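Local coordinates for GGDEF and EAL domain-containing protein (Vibrio cholerae O1 str. 2010EL-1786, PDB 6PWK) that binds c-di-GMP as a LapD-type receptor and probably links this second messenger to large adhesins and biofilm formation, at residues A[44-55]-A[95-104]; A[134-142]-A[154-163]. All coordinates share one frame; numbering follows the deposited sequence.

Both contacts are largely buried in the GGDEF domain, where strands 45-51 and 136-142 are neighbours in one mixed sheet; their centres are about 9 Å apart. Exposed residues stay at the margins, Ile44 and Asn103 at one end of contact 1 and Lys163 in contact 2. Contact 1 joins two strands by a ladder of backbone hydrogen bonds, with side chains on both faces. Contact 2 lays helix 148-164 on the next strand without a hydrogen bond across it; it rests on van der Waals packing of aliphatic groups against one another and the strand backbone. Each sends one acid to the same guanine of c-di-GMP, Glu96 and Asp156. Lys163 also donates a hydrogen bond to Gln51 OE1 in contact 1.

Contact 1. Residues A[44-55]-A[95-104]; sequences IGGVAILQAEFI and YEFGIIMPNM. With C2E (9,9'-[(2R,3R,3aS,5S,7aR,9R,10R,10aS,12S,14aR)-3,5,10,12-tetrahydroxy-5,12-dioxidooctahydro-2H,7H-difuro[3,2-d:3',2'-j][1,3,7,9,2,8]tetraoxadiphosphacyclododecine-2,9-diyl]bis(2-amino-1,9-dihydro-6H-purin-6-one)), chain D.
Strands 45-51 and 96-102 run antiparallel, their axes 162° apart and 4.4 Å away at closest approach, with the hydrogen-bonded pairs Gly46-Met101, Ala48-Ile99 and Leu50-Phe97 each closed by two backbone bonds. Asn103 N to Ile44 O and Ala52 N to Tyr95 O extend the ladder beyond both ends; in the latter, Ala52 N sits 2.7 Å from Tyr95 O and meets the carbonyl almost end-on (C=O...N 173°).

On the face carrying Ala48, Leu50, Phe97 and Ile99, the bent chain of Met101 doubles back over the neighbouring strand, its CE 3.7 Å from Ala48 CB. Helix 106-118 covers this side, touching Ile99 and Met101.

The other face bears Val47, Ile49, Gln51, Glu96 and Ile100. Val47 CG2 lies 4.1 Å from Ile100 CG1, and Tyr31 of helix 28-41 touches both residues. Glu96 has its CG wedged between backbone N and carbonyl carbon (chi1 38°), and from there its extended chain carries the carboxylate to the guanine. Two bonds grip that base: C2E N11 gives a hydrogen bond of 2.6 Å to Glu96 OE1, and C2E N21 one of 3.2 Å to Glu96 OE2. The Ile49 side chain passes Glu96 at a slant, CD1 3.5 Å from Glu96 OE2 and 3.9 Å from C2E N21, bringing a methyl group against the polar pair. These are two adjacent antiparallel strands in the middle of the GGDEF-domain sheet, and Glu96, by sequence at the glutamate of the signature motif, serves here in a c-di-GMP pocket completed by Asp156, Arg28 and Asp68 of the second subunit, among others.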
loop_
_atom_site.group_PDB
_atom_site.type_symbol
_atom_site.label_atom_id
_atom_site.label_comp_id
_atom_site.label_asym_id
_atom_site.label_seq_id
_atom_site.Cartn_x
_atom_site.Cartn_y
_atom_site.Cartn_z
ATOM N N ILE A 44 -35.648 10.063 13.204
ATOM C CA ILE A 44 -36.173 8.892 13.893
ATOM C C ILE A 44 -35.887 7.669 13.034
ATOM O O ILE A 44 -36.345 7.585 11.888
ATOM C CB ILE A 44 -37.679 9.033 14.163
ATOM C CG1 ILE A 44 -37.984 10.392 14.799
ATOM C CG2 ILE A 44 -38.169 7.900 15.049
ATOM C CD1 ILE A 44 -37.247 10.641 16.095
ATOM N N GLY A 45 -35.131 6.729 13.576
ATOM C CA GLY A 45 -34.783 5.527 12.860
ATOM C C GLY A 45 -33.375 5.098 13.199
ATOM O O GLY A 45 -32.816 5.498 14.220
ATOM N N GLY A 46 -32.797 4.274 12.321
ATOM C CA GLY A 46 -31.472 3.744 12.536
ATOM C C GLY A 46 -30.617 3.839 11.287
ATOM O O GLY A 46 -31.094 4.163 10.195
ATOM N N VAL A 47 -29.335 3.540 11.473
ATOM C CA VAL A 47 -28.343 3.624 10.411
ATOM C C VAL A 47 -27.363 2.471 10.600
ATOM O O VAL A 47 -27.086 2.046 11.726
ATOM C CB VAL A 47 -27.637 5.005 10.421
ATOM C CG1 VAL A 47 -26.419 5.014 11.337
ATOM C CG2 VAL A 47 -27.279 5.437 9.021
ATOM N N ALA A 48 -26.865 1.937 9.487
ATOM C CA ALA A 48 -26.053 0.729 9.523
ATOM C C ALA A 48 -24.957 0.798 8.472
ATOM O O ALA A 48 -25.092 1.480 7.453
ATOM C CB ALA A 48 -26.903 -0.529 9.303
ATOM N N ILE A 49 -23.867 0.076 8.733
ATOM C CA ILE A 49 -22.743 -0.024 7.811
ATOM C C ILE A 49 -22.321 -1.487 7.723
ATOM O O ILE A 49 -22.222 -2.175 8.746
ATOM C CB ILE A 49 -21.559 0.868 8.238
ATOM C CG1 ILE A 49 -20.443 0.818 7.192
ATOM C CG2 ILE A 49 -21.030 0.470 9.612
ATOM C CD1 ILE A 49 -19.286 1.741 7.496
ATOM N N LEU A 50 -22.095 -1.962 6.502
ATOM C CA LEU A 50 -21.685 -3.334 6.245
ATOM C C LEU A 50 -20.374 -3.308 5.477
ATOM O O LEU A 50 -20.296 -2.703 4.404
ATOM C CB LEU A 50 -22.756 -4.085 5.448
ATOM C CG LEU A 50 -22.356 -5.467 4.930
ATOM C CD1 LEU A 50 -22.224 -6.448 6.081
ATOM C CD2 LEU A 50 -23.351 -5.973 3.895
ATOM N N GLN A 51 -19.351 -3.965 6.017
ATOM C CA GLN A 51 -18.045 -4.033 5.376
ATOM C C GLN A 51 -17.800 -5.439 4.849
ATOM O O GLN A 51 -17.909 -6.417 5.597
ATOM C CB GLN A 51 -16.926 -3.639 6.338
ATOM C CG GLN A 51 -15.545 -3.847 5.740
ATOM C CD GLN A 51 -14.436 -3.331 6.625
ATOM O OE1 GLN A 51 -14.688 -2.726 7.667
ATOM N NE2 GLN A 51 -13.196 -3.567 6.215
ATOM N N ALA A 52 -17.457 -5.532 3.565
ATOM C CA ALA A 52 -17.186 -6.811 2.913
ATOM C C ALA A 52 -15.677 -6.952 2.737
ATOM O O ALA A 52 -15.108 -6.634 1.692
ATOM C CB ALA A 52 -17.927 -6.903 1.583
ATOM N N GLU A 53 -15.022 -7.438 3.793
ATOM C CA GLU A 53 -13.583 -7.667 3.725
ATOM C C GLU A 53 -13.242 -8.797 2.763
ATOM O O GLU A 53 -12.158 -8.799 2.168
ATOM C CB GLU A 53 -13.035 -7.961 5.124
ATOM C CG GLU A 53 -11.533 -8.228 5.190
ATOM C CD GLU A 53 -10.690 -6.966 5.085
ATOM O OE1 GLU A 53 -11.250 -5.885 4.805
ATOM O OE2 GLU A 53 -9.461 -7.057 5.289
ATOM N N PHE A 54 -14.155 -9.755 2.582
ATOM C CA PHE A 54 -13.892 -10.855 1.660
ATOM C C PHE A 54 -13.823 -10.372 0.216
ATOM O O PHE A 54 -13.154 -10.999 -0.613
ATOM C CB PHE A 54 -14.955 -11.944 1.820
ATOM C CG PHE A 54 -16.323 -11.545 1.339
ATOM C CD1 PHE A 54 -17.149 -10.761 2.128
ATOM C CD2 PHE A 54 -16.792 -11.975 0.109
ATOM C CE1 PHE A 54 -18.411 -10.402 1.693
ATOM C CE2 PHE A 54 -18.053 -11.619 -0.333
ATOM C CZ PHE A 54 -18.863 -10.831 0.461
ATOM N N ILE A 55 -14.499 -9.267 -0.102
ATOM C CA ILE A 55 -14.351 -8.669 -1.424
ATOM C C ILE A 55 -12.979 -8.019 -1.557
ATOM O O ILE A 55 -12.366 -8.040 -2.630
ATOM C CB ILE A 55 -15.489 -7.666 -1.688
ATOM C CG1 ILE A 55 -16.844 -8.373 -1.613
ATOM C CG2 ILE A 55 -15.312 -6.997 -3.042
ATOM C CD1 ILE A 55 -18.010 -7.513 -2.052
ATOM N N TYR A 95 -15.054 -0.824 0.298
ATOM C CA TYR A 95 -15.436 -2.138 0.801
ATOM C C TYR A 95 -16.547 -2.096 1.842
ATOM O O TYR A 95 -16.825 -3.125 2.469
ATOM C CB TYR A 95 -14.214 -2.857 1.382
ATOM C CG TYR A 95 -13.055 -2.958 0.419
ATOM C CD1 TYR A 95 -13.171 -3.678 -0.763
ATOM C CD2 TYR A 95 -11.842 -2.341 0.694
ATOM C CE1 TYR A 95 -12.115 -3.772 -1.647
ATOM C CE2 TYR A 95 -10.779 -2.434 -0.183
ATOM C CZ TYR A 95 -10.920 -3.152 -1.352
ATOM O OH TYR A 95 -9.863 -3.245 -2.227
ATOM N N GLU A 96 -17.192 -0.951 2.048
ATOM C CA GLU A 96 -18.269 -0.862 3.021
ATOM C C GLU A 96 -19.483 -0.174 2.414
ATOM O O GLU A 96 -19.361 0.744 1.599
ATOM C CB GLU A 96 -17.825 -0.132 4.300
ATOM C CG GLU A 96 -16.905 1.043 4.070
ATOM C CD GLU A 96 -16.089 1.389 5.300
ATOM O OE1 GLU A 96 -15.353 2.397 5.261
ATOM O OE2 GLU A 96 -16.180 0.652 6.304
ATOM N N PHE A 97 -20.660 -0.642 2.823
ATOM C CA PHE A 97 -21.937 -0.126 2.355
ATOM C C PHE A 97 -22.663 0.577 3.489
ATOM O O PHE A 97 -22.623 0.124 4.637
ATOM C CB PHE A 97 -22.816 -1.257 1.807
ATOM C CG PHE A 97 -22.277 -1.900 0.565
ATOM C CD1 PHE A 97 -22.599 -1.397 -0.684
ATOM C CD2 PHE A 97 -21.452 -3.008 0.646
ATOM C CE1 PHE A 97 -22.105 -1.989 -1.832
ATOM C CE2 PHE A 97 -20.955 -3.604 -0.498
ATOM C CZ PHE A 97 -21.282 -3.093 -1.739
ATOM N N GLY A 98 -23.328 1.680 3.162
ATOM C CA GLY A 98 -24.127 2.425 4.122
ATOM C C GLY A 98 -25.611 2.170 3.924
ATOM O O GLY A 98 -26.078 1.987 2.799
ATOM N N ILE A 99 -26.350 2.159 5.031
ATOM C CA ILE A 99 -27.777 1.858 5.024
ATOM C C ILE A 99 -28.487 2.806 5.980
ATOM O O ILE A 99 -28.048 2.985 7.121
ATOM C CB ILE A 99 -28.047 0.389 5.416
ATOM C CG1 ILE A 99 -27.435 -0.556 4.380
ATOM C CG2 ILE A 99 -29.534 0.138 5.547
ATOM C CD1 ILE A 99 -27.269 -1.969 4.868
ATOM N N ILE A 100 -29.575 3.417 5.514
ATOM C CA ILE A 100 -30.410 4.298 6.321
ATOM C C ILE A 100 -31.790 3.669 6.432
ATOM O O ILE A 100 -32.391 3.299 5.417
ATOM C CB ILE A 100 -30.503 5.711 5.716
ATOM C CG1 ILE A 100 -29.111 6.254 5.399
ATOM C CG2 ILE A 100 -31.229 6.646 6.668
ATOM C CD1 ILE A 100 -29.127 7.590 4.689
ATOM N N MET A 101 -32.290 3.549 7.662
ATOM C CA MET A 101 -33.579 2.919 7.941
ATOM C C MET A 101 -34.423 3.863 8.786
ATOM O O MET A 101 -34.377 3.818 10.024
ATOM C CB MET A 101 -33.389 1.577 8.643
ATOM C CG MET A 101 -32.658 0.541 7.805
ATOM S SD MET A 101 -31.671 -0.579 8.810
ATOM C CE MET A 101 -30.462 0.561 9.481
ATOM N N PRO A 102 -35.204 4.734 8.155
ATOM C CA PRO A 102 -36.023 5.683 8.915
ATOM C C PRO A 102 -37.269 5.024 9.489
ATOM O O PRO A 102 -37.772 4.018 8.982
ATOM C CB PRO A 102 -36.402 6.745 7.874
ATOM C CG PRO A 102 -35.500 6.489 6.693
ATOM C CD PRO A 102 -35.227 5.023 6.716
ATOM N N ASN A 103 -37.764 5.631 10.570
ATOM C CA ASN A 103 -38.997 5.206 11.236
ATOM C C ASN A 103 -38.898 3.765 11.732
ATOM O O ASN A 103 -39.839 2.979 11.606
ATOM C CB ASN A 103 -40.209 5.384 10.320
ATOM C CG ASN A 103 -40.208 6.722 9.607
ATOM O OD1 ASN A 103 -40.350 6.789 8.387
ATOM N ND2 ASN A 103 -40.037 7.796 10.368
ATOM N N MET A 104 -37.747 3.412 12.301
ATOM C CA MET A 104 -37.532 2.092 12.879
ATOM C C MET A 104 -36.855 2.242 14.233
ATOM O O MET A 104 -35.841 2.939 14.348
ATOM C CB MET A 104 -36.682 1.205 11.964
ATOM C CG MET A 104 -37.250 1.012 10.568
ATOM S SD MET A 104 -36.844 -0.596 9.861
ATOM C CE MET A 104 -38.380 -1.479 10.136
HETATM P P1 C2E D . -11.974 10.413 11.009
HETATM O O2P C2E D . -11.226 9.464 10.105
HETATM O O1P C2E D . -10.953 10.822 12.027
HETATM O "O5'" C2E D . -12.362 11.836 10.312
HETATM C "C5'" C2E D . -12.568 12.957 11.110
HETATM C "C4'" C2E D . -12.920 14.045 10.069
HETATM O "O4'" C2E D . -11.915 14.188 9.250
HETATM C "C3'" C2E D . -13.976 13.403 9.148
HETATM O "O3'" C2E D . -15.232 13.594 9.598
HETATM C "C2'" C2E D . -13.756 14.088 7.785
HETATM O "O2'" C2E D . -14.691 15.239 7.626
HETATM C "C1'" C2E D . -12.553 14.601 7.829
HETATM N N9 C2E D . -11.731 14.203 6.712
HETATM C C8 C2E D . -11.481 12.965 7.207
HETATM N N7 C2E D . -10.693 12.343 6.295
HETATM C C5 C2E D . -10.460 13.176 5.276
HETATM C C6 C2E D . -9.658 13.075 3.956
HETATM O O6 C2E D . -9.068 12.090 3.658
HETATM N N1 C2E D . -9.598 14.182 3.038
HETATM C C2 C2E D . -10.296 15.412 3.342
HETATM N N2 C2E D . -10.308 16.596 2.488
HETATM N N3 C2E D . -11.043 15.480 4.589
HETATM C C4 C2E D . -11.107 14.336 5.547
HETATM P P11 C2E D . -16.342 12.659 8.779
HETATM O O21 C2E D . -16.239 12.551 7.273
HETATM O O11 C2E D . -17.672 13.328 8.996
HETATM O O5A C2E D . -16.418 11.259 9.661
HETATM C C5A C2E D . -15.989 11.338 10.993
HETATM C C4A C2E D . -15.791 9.966 11.498
HETATM O O4A C2E D . -16.712 9.161 11.027
HETATM C C3A C2E D . -14.316 9.400 10.927
HETATM O O3A C2E D . -13.204 9.729 11.880
HETATM C C2A C2E D . -14.432 8.190 10.851
HETATM O O2A C2E D . -14.089 7.582 12.186
HETATM C C1A C2E D . -15.992 7.951 10.472
HETATM N N91 C2E D . -16.176 7.832 9.173
HETATM C C81 C2E D . -16.424 8.787 8.261
HETATM N N71 C2E D . -16.554 8.164 7.078
HETATM C C51 C2E D . -16.391 6.856 7.271
HETATM C C61 C2E D . -16.427 5.666 6.317
HETATM O O61 C2E D . -16.633 5.872 5.176
HETATM N N11 C2E D . -16.217 4.324 6.774
HETATM C C21 C2E D . -15.965 4.082 8.169
HETATM N N21 C2E D . -15.748 2.725 8.653
HETATM N N31 C2E D . -15.934 5.232 9.077
HETATM C C41 C2E D . -16.154 6.632 8.588
#

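Contact 2. Residues A[134-142]-A[154-163]; sequences NLSLGVVSN and LLDNALAKAK. With C2E (9,9'-[(2R,3R,3aS,5S,7aR,9R,10R,10aS,12S,14aR)-3,5,10,12-tetrahydroxy-5,12-dioxidooctahydro-2H,7H-difuro[3,2-d:3',2'-j][1,3,7,9,2,8]tetraoxadiphosphacyclododecine-2,9-diyl]bis(2-amino-1,9-dihydro-6H-purin-6-one)), chain D.
Leu159 turns its CG away from the backbone N (chi1 -174°), and with chi2 57° this puts CD1 against Ser136, 3.6 Å from Ser136 CB; Lys163 instead sets CG beside its own N and runs extended past the same serine, with Lys163 CG 3.1 Å from Ser136 OG.

Further along the strand, Val140 and Leu155 meet at about a right angle, Val140 CG1 being 3.5 Å from Leu155 CD1. Val140 CG1 also lies 4.2 Å from Ala158 CB. Between Ser136 and Val140 on the strand lies Gly138, whose CA comes within 4.2 Å of Leu159 CA; with no side chain there, the helix backbone lies directly against the strand. Ala162 CB completes the row, 3.3 Å from Leu137 O.

The N-to-C directions of strand 136-142 and helix segment 154-163 differ by 136°, the axes passing 6.4 Å apart, as the first two elements of a beta-alpha-beta unit that strand 171-174 completes. Leu154 and Ala158 also touch Ile173 of that last strand.

From the helix side turned away from the strand, Asp156 bonds c-di-GMP twice: C2E N21 donates to Asp156 OD1 at 2.9 Å, while the ribose hydroxyl C2E O2A bonds Asp156 OD2, which also forms a salt bridge with Lys184.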
loop_
_atom_site.group_PDB
_atom_site.type_symbol
_atom_site.label_atom_id
_atom_site.label_comp_id
_atom_site.label_asym_id
_atom_site.label_seq_id
_atom_site.Cartn_x
_atom_site.Cartn_y
_atom_site.Cartn_z
ATOM N N ASN A 134 -17.329 -13.791 5.824
ATOM C CA ASN A 134 -16.238 -12.929 6.266
ATOM C C ASN A 134 -16.601 -11.459 6.089
ATOM O O ASN A 134 -16.153 -10.807 5.145
ATOM C CB ASN A 134 -14.953 -13.253 5.501
ATOM C CG ASN A 134 -13.743 -12.525 6.056
ATOM O OD1 ASN A 134 -13.023 -13.051 6.905
ATOM N ND2 ASN A 134 -13.510 -11.308 5.575
ATOM N N LEU A 135 -17.415 -10.939 7.004
ATOM C CA LEU A 135 -17.892 -9.567 6.924
ATOM C C LEU A 135 -18.096 -9.038 8.336
ATOM O O LEU A 135 -17.931 -9.760 9.324
ATOM C CB LEU A 135 -19.183 -9.482 6.105
ATOM C CG LEU A 135 -20.330 -10.350 6.627
ATOM C CD1 LEU A 135 -21.253 -9.580 7.565
ATOM C CD2 LEU A 135 -21.109 -10.937 5.476
ATOM N N SER A 136 -18.468 -7.764 8.421
ATOM C CA SER A 136 -18.775 -7.128 9.692
ATOM C C SER A 136 -19.898 -6.125 9.484
ATOM O O SER A 136 -19.915 -5.399 8.486
ATOM C CB SER A 136 -17.544 -6.437 10.284
ATOM O OG SER A 136 -16.488 -7.365 10.452
ATOM N N LEU A 137 -20.834 -6.095 10.427
ATOM C CA LEU A 137 -22.012 -5.240 10.337
ATOM C C LEU A 137 -22.120 -4.417 11.610
ATOM O O LEU A 137 -22.194 -4.975 12.708
ATOM C CB LEU A 137 -23.280 -6.069 10.124
ATOM C CG LEU A 137 -24.585 -5.278 10.007
ATOM C CD1 LEU A 137 -24.584 -4.420 8.751
ATOM C CD2 LEU A 137 -25.784 -6.210 10.021
ATOM N N GLY A 138 -22.122 -3.097 11.462
ATOM C CA GLY A 138 -22.348 -2.183 12.566
ATOM C C GLY A 138 -23.652 -1.431 12.349
ATOM O O GLY A 138 -23.911 -0.923 11.256
ATOM N N VAL A 139 -24.472 -1.386 13.396
ATOM C CA VAL A 139 -25.771 -0.726 13.346
ATOM C C VAL A 139 -25.885 0.208 14.543
ATOM O O VAL A 139 -25.456 -0.132 15.653
ATOM C CB VAL A 139 -26.934 -1.746 13.323
ATOM C CG1 VAL A 139 -26.796 -2.690 12.139
ATOM C CG2 VAL A 139 -26.986 -2.543 14.608
ATOM N N VAL A 140 -26.429 1.402 14.313
ATOM C CA VAL A 140 -26.714 2.345 15.388
ATOM C C VAL A 140 -28.140 2.853 15.229
ATOM O O VAL A 140 -28.629 3.029 14.107
ATOM C CB VAL A 140 -25.705 3.521 15.441
ATOM C CG1 VAL A 140 -24.438 3.203 14.666
ATOM C CG2 VAL A 140 -26.332 4.833 14.974
ATOM N N SER A 141 -28.813 3.053 16.357
ATOM C CA SER A 141 -30.151 3.624 16.393
ATOM C C SER A 141 -30.060 5.057 16.898
ATOM O O SER A 141 -29.462 5.311 17.949
ATOM C CB SER A 141 -31.078 2.808 17.292
ATOM O OG SER A 141 -30.722 2.954 18.655
ATOM N N ASN A 142 -30.651 5.984 16.151
ATOM C CA ASN A 142 -30.622 7.397 16.512
ATOM C C ASN A 142 -31.763 7.666 17.483
ATOM O O ASN A 142 -32.925 7.761 17.083
ATOM C CB ASN A 142 -30.726 8.277 15.270
ATOM C CG ASN A 142 -30.194 9.677 15.503
ATOM O OD1 ASN A 142 -29.293 9.882 16.314
ATOM N ND2 ASN A 142 -30.751 10.650 14.789
ATOM N N LEU A 154 -20.244 7.117 15.340
ATOM C CA LEU A 154 -20.940 6.007 15.981
ATOM C C LEU A 154 -20.966 4.784 15.076
ATOM O O LEU A 154 -20.796 3.651 15.542
ATOM C CB LEU A 154 -22.363 6.426 16.348
ATOM C CG LEU A 154 -22.546 7.296 17.589
ATOM C CD1 LEU A 154 -23.815 8.118 17.474
ATOM C CD2 LEU A 154 -22.590 6.423 18.829
ATOM N N LEU A 155 -21.187 4.997 13.778
ATOM C CA LEU A 155 -21.201 3.893 12.826
ATOM C C LEU A 155 -19.840 3.215 12.756
ATOM O O LEU A 155 -19.752 1.989 12.617
ATOM C CB LEU A 155 -21.624 4.419 11.453
ATOM C CG LEU A 155 -22.500 3.584 10.519
ATOM C CD1 LEU A 155 -23.513 2.766 11.288
ATOM C CD2 LEU A 155 -23.205 4.499 9.531
ATOM N N ASP A 156 -18.763 3.998 12.866
ATOM C CA ASP A 156 -17.418 3.438 12.783
ATOM C C ASP A 156 -17.057 2.676 14.054
ATOM O O ASP A 156 -16.434 1.609 13.989
ATOM C CB ASP A 156 -16.408 4.555 12.519
ATOM C CG ASP A 156 -15.105 4.043 11.938
ATOM O OD1 ASP A 156 -15.073 2.887 11.469
ATOM O OD2 ASP A 156 -14.112 4.800 11.950
ATOM N N ASN A 157 -17.433 3.210 15.219
ATOM C CA ASN A 157 -17.146 2.521 16.474
ATOM C C ASN A 157 -17.989 1.262 16.631
ATOM O O ASN A 157 -17.520 0.272 17.205
ATOM C CB ASN A 157 -17.371 3.464 17.656
ATOM C CG ASN A 157 -16.302 4.533 17.761
ATOM O OD1 ASN A 157 -15.328 4.382 18.500
ATOM N ND2 ASN A 157 -16.476 5.621 17.020
ATOM N N ALA A 158 -19.227 1.276 16.133
ATOM C CA ALA A 158 -20.041 0.065 16.165
ATOM C C ALA A 158 -19.462 -1.006 15.251
ATOM O O ALA A 158 -19.496 -2.197 15.582
ATOM C CB ALA A 158 -21.483 0.388 15.771
ATOM N N LEU A 159 -18.925 -0.601 14.099
ATOM C CA LEU A 159 -18.285 -1.561 13.206
ATOM C C LEU A 159 -17.052 -2.173 13.857
ATOM O O LEU A 159 -16.787 -3.371 13.699
ATOM C CB LEU A 159 -17.921 -0.882 11.886
ATOM C CG LEU A 159 -17.360 -1.778 10.783
ATOM C CD1 LEU A 159 -18.336 -2.898 10.468
ATOM C CD2 LEU A 159 -17.057 -0.962 9.537
ATOM N N ALA A 160 -16.288 -1.367 14.598
ATOM C CA ALA A 160 -15.143 -1.901 15.327
ATOM C C ALA A 160 -15.592 -2.866 16.416
ATOM O O ALA A 160 -14.906 -3.855 16.704
ATOM C CB ALA A 160 -14.324 -0.758 15.925
ATOM N N LYS A 161 -16.742 -2.592 17.035
ATOM C CA LYS A 161 -17.293 -3.506 18.029
ATOM C C LYS A 161 -17.627 -4.857 17.407
ATOM O O LYS A 161 -17.381 -5.907 18.012
ATOM C CB LYS A 161 -18.530 -2.881 18.671
ATOM C CG LYS A 161 -19.151 -3.684 19.801
ATOM C CD LYS A 161 -20.386 -2.975 20.339
ATOM C CE LYS A 161 -20.943 -3.669 21.571
ATOM N NZ LYS A 161 -22.130 -2.950 22.112
ATOM N N ALA A 162 -18.179 -4.848 16.190
ATOM C CA ALA A 162 -18.538 -6.099 15.530
ATOM C C ALA A 162 -17.302 -6.897 15.138
ATOM O O ALA A 162 -17.295 -8.130 15.238
ATOM C CB ALA A 162 -19.406 -5.811 14.304
ATOM N N LYS A 163 -16.245 -6.212 14.689
ATOM C CA LYS A 163 -15.024 -6.907 14.290
ATOM C C LYS A 163 -14.302 -7.497 15.492
ATOM O O LYS A 163 -13.799 -8.624 15.428
ATOM C CB LYS A 163 -14.097 -5.959 13.534
ATOM C CG LYS A 163 -14.508 -5.696 12.107
ATOM C CD LYS A 163 -13.456 -4.899 11.369
ATOM C CE LYS A 163 -13.736 -4.875 9.881
ATOM N NZ LYS A 163 -12.768 -4.003 9.168
HETATM P P1 C2E D . -11.974 10.413 11.009
HETATM O O2P C2E D . -11.226 9.464 10.105
HETATM O O1P C2E D . -10.953 10.822 12.027
HETATM O "O5'" C2E D . -12.362 11.836 10.312
HETATM C "C5'" C2E D . -12.568 12.957 11.110
HETATM C "C4'" C2E D . -12.920 14.045 10.069
HETATM O "O4'" C2E D . -11.915 14.188 9.250
HETATM C "C3'" C2E D . -13.976 13.403 9.148
HETATM O "O3'" C2E D . -15.232 13.594 9.598
HETATM C "C2'" C2E D . -13.756 14.088 7.785
HETATM O "O2'" C2E D . -14.691 15.239 7.626
HETATM C "C1'" C2E D . -12.553 14.601 7.829
HETATM N N9 C2E D . -11.731 14.203 6.712
HETATM C C8 C2E D . -11.481 12.965 7.207
HETATM N N7 C2E D . -10.693 12.343 6.295
HETATM C C5 C2E D . -10.460 13.176 5.276
HETATM C C6 C2E D . -9.658 13.075 3.956
HETATM O O6 C2E D . -9.068 12.090 3.658
HETATM N N1 C2E D . -9.598 14.182 3.038
HETATM C C2 C2E D . -10.296 15.412 3.342
HETATM N N2 C2E D . -10.308 16.596 2.488
HETATM N N3 C2E D . -11.043 15.480 4.589
HETATM C C4 C2E D . -11.107 14.336 5.547
HETATM P P11 C2E D . -16.342 12.659 8.779
HETATM O O21 C2E D . -16.239 12.551 7.273
HETATM O O11 C2E D . -17.672 13.328 8.996
HETATM O O5A C2E D . -16.418 11.259 9.661
HETATM C C5A C2E D . -15.989 11.338 10.993
HETATM C C4A C2E D . -15.791 9.966 11.498
HETATM O O4A C2E D . -16.712 9.161 11.027
HETATM C C3A C2E D . -14.316 9.400 10.927
HETATM O O3A C2E D . -13.204 9.729 11.880
HETATM C C2A C2E D . -14.432 8.190 10.851
HETATM O O2A C2E D . -14.089 7.582 12.186
HETATM C C1A C2E D . -15.992 7.951 10.472
HETATM N N91 C2E D . -16.176 7.832 9.173
HETATM C C81 C2E D . -16.424 8.787 8.261
HETATM N N71 C2E D . -16.554 8.164 7.078
HETATM C C51 C2E D . -16.391 6.856 7.271
HETATM C C61 C2E D . -16.427 5.666 6.317
HETATM O O61 C2E D . -16.633 5.872 5.176
HETATM N N11 C2E D . -16.217 4.324 6.774
HETATM C C21 C2E D . -15.965 4.082 8.169
HETATM N N21 C2E D . -15.748 2.725 8.653
HETATM N N31 C2E D . -15.934 5.232 9.077
HETATM C C41 C2E D . -16.154 6.632 8.588
#